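Local coordinates for protein Ydr267cp (Saccharomyces cerevisiae, PDB 2HES) that serves as an essential WD40-repeat component of the cytosolic iron-sulfur protein assembly machinery, required for maturation of iron-sulfur proteins outside mitochondria, at residues N194-T199 with L214-D219. Residues are numbered along the deposited sequence; the frame is centred on the assembly and turned at random.
Sequences NGHEGT and LCSGSD
H196 and S216 meet in a hydrogen bond in which the serine hydroxyl lies at the ring's edge and in its plane, NE2 of H196 to OG of S216 2.7 Å. S216 has its OG between the backbone N and the carbonyl carbon (chi1 58°), a position from which it also bonds NE1 of W226. The other ring nitrogen, ND1, bonds OD2 of D220. D220, H196, S216 and W226, linked in that order, form the Asp-His-Ser/Thr-Trp hydrogen-bond network found in many WD40 blades, built on the histidine of the GH dipeptide, G195-H196. Imidazole suits the place because it offers two polar nitrogens on one flat ring.

A CH-pi contact adds to this: CB of S218 sits over one face of the H196 ring, 3.5 Å from its centroid. So small a side chain can approach the face closely.

The carbonyl O of T199 accepts two bonds, one from a backbone N-H and one from a side-chain hydroxyl. N of D219 gives O of T199 a fairly straight bond in the carbonyl plane (2.9 Å), while OG of S218 donates to the same oxygen from above that plane, 3.0 Å away. S218 reaches it with OG anti to the backbone N (chi1 168°). G198, having no side chain, lets the backbone run close by CB of D219.

The side chains of T199 and D219 run side by side, and a water joins OG1 of T199 to OD2 of D219 (2.6 Å from the latter), while OD1 bonds NE1 of W201.

A leucine in place of H196 would probably leave OG of S216 and OD2 of D220 without the nitrogens that link them, breaking the chain that joins the turn after strand 213-218 to W226. The chemistry thus implies that the loop entering the blade's innermost strand, 200-205, is tied to strand 213-218 by directional polar bonds, buried at the histidine end and partly open at the T199-D219 end.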
loop_
_atom_site.group_PDB
_atom_site.type_symbol
_atom_site.label_atom_id
_atom_site.label_comp_id
_atom_site.label_asym_id
_atom_site.label_seq_id
_atom_site.Cartn_x
_atom_site.Cartn_y
_atom_site.Cartn_z
ATOM N N ASN A 194 -15.659 -10.934 -2.026
ATOM C CA ASN A 194 -16.912 -10.354 -1.553
ATOM C C ASN A 194 -17.043 -10.704 -0.087
ATOM O O ASN A 194 -16.900 -11.882 0.291
ATOM C CB ASN A 194 -18.073 -11.013 -2.270
ATOM C CG ASN A 194 -18.202 -10.589 -3.689
ATOM O OD1 ASN A 194 -18.115 -9.401 -3.999
ATOM N ND2 ASN A 194 -18.455 -11.554 -4.578
ATOM N N GLY A 195 -17.286 -9.694 0.740
ATOM C CA GLY A 195 -17.570 -9.937 2.144
ATOM C C GLY A 195 -17.536 -8.699 3.021
ATOM O O GLY A 195 -18.319 -8.577 3.999
ATOM N N HIS A 196 -16.610 -7.780 2.736
ATOM C CA HIS A 196 -16.558 -6.587 3.563
ATOM C C HIS A 196 -17.885 -5.838 3.347
ATOM O O HIS A 196 -18.527 -5.927 2.276
ATOM C CB HIS A 196 -15.379 -5.662 3.180
ATOM C CG HIS A 196 -14.068 -6.033 3.805
ATOM N ND1 HIS A 196 -13.852 -6.043 5.167
ATOM C CD2 HIS A 196 -12.876 -6.360 3.234
ATOM C CE1 HIS A 196 -12.597 -6.386 5.406
ATOM N NE2 HIS A 196 -11.990 -6.578 4.253
ATOM N N GLU A 197 -18.264 -5.091 4.365
ATOM C CA GLU A 197 -19.518 -4.316 4.339
ATOM C C GLU A 197 -19.323 -2.832 4.060
ATOM O O GLU A 197 -20.304 -2.073 3.971
ATOM C CB GLU A 197 -20.303 -4.570 5.643
ATOM C CG GLU A 197 -21.126 -5.895 5.601
ATOM C CD GLU A 197 -22.230 -5.914 4.535
ATOM O OE1 GLU A 197 -22.859 -4.864 4.273
ATOM O OE2 GLU A 197 -22.455 -6.967 3.930
ATOM N N GLY A 198 -18.081 -2.414 3.833
ATOM C CA GLY A 198 -17.843 -1.011 3.498
ATOM C C GLY A 198 -16.561 -0.947 2.715
ATOM O O GLY A 198 -15.968 -1.976 2.420
ATOM N N THR A 199 -16.120 0.271 2.430
ATOM C CA THR A 199 -14.913 0.485 1.582
ATOM C C THR A 199 -13.728 -0.344 2.053
ATOM O O THR A 199 -13.392 -0.358 3.246
ATOM C CB THR A 199 -14.533 1.971 1.704
ATOM O OG1 THR A 199 -15.544 2.709 1.020
ATOM C CG2 THR A 199 -13.128 2.283 1.113
ATOM N N LEU A 214 -4.262 -13.207 1.494
ATOM C CA LEU A 214 -4.237 -11.735 1.449
ATOM C C LEU A 214 -4.969 -11.211 2.681
ATOM O O LEU A 214 -5.975 -11.827 3.061
ATOM C CB LEU A 214 -4.994 -11.275 0.185
ATOM C CG LEU A 214 -5.137 -9.796 -0.068
ATOM C CD1 LEU A 214 -4.110 -9.418 -1.121
ATOM C CD2 LEU A 214 -6.563 -9.411 -0.509
ATOM N N CYS A 215 -4.499 -10.113 3.298
ATOM C CA CYS A 215 -5.346 -9.463 4.324
ATOM C C CYS A 215 -5.838 -8.130 3.809
ATOM O O CYS A 215 -5.205 -7.474 2.940
ATOM C CB CYS A 215 -4.596 -9.286 5.642
ATOM S SG CYS A 215 -3.127 -8.178 5.542
ATOM N N SER A 216 -6.992 -7.722 4.289
ATOM C CA SER A 216 -7.596 -6.455 3.816
ATOM C C SER A 216 -8.273 -5.721 4.979
ATOM O O SER A 216 -8.775 -6.347 5.917
ATOM C CB SER A 216 -8.647 -6.703 2.719
ATOM O OG SER A 216 -9.681 -7.583 3.209
ATOM N N GLY A 217 -8.294 -4.392 4.904
ATOM C CA GLY A 217 -8.822 -3.591 6.011
ATOM C C GLY A 217 -9.885 -2.662 5.506
ATOM O O GLY A 217 -9.760 -2.141 4.421
ATOM N N SER A 218 -10.984 -2.490 6.268
ATOM C CA SER A 218 -12.166 -1.849 5.741
ATOM C C SER A 218 -12.804 -0.776 6.665
ATOM O O SER A 218 -12.478 -0.736 7.858
ATOM C CB SER A 218 -13.195 -2.933 5.359
ATOM O OG SER A 218 -14.480 -2.419 5.095
ATOM N N ASP A 219 -13.651 0.072 6.062
ATOM C CA ASP A 219 -14.592 0.955 6.786
ATOM C C ASP A 219 -15.437 0.182 7.784
ATOM O O ASP A 219 -15.893 0.760 8.809
ATOM C CB ASP A 219 -15.524 1.641 5.788
ATOM C CG ASP A 219 -15.074 3.066 5.453
ATOM O OD1 ASP A 219 -14.023 3.492 5.942
ATOM O OD2 ASP A 219 -15.757 3.733 4.679
HETATM O O HOH W 1 -18.331 2.108 3.221
HETATM O O HOH W 2 -15.485 5.234 2.539
#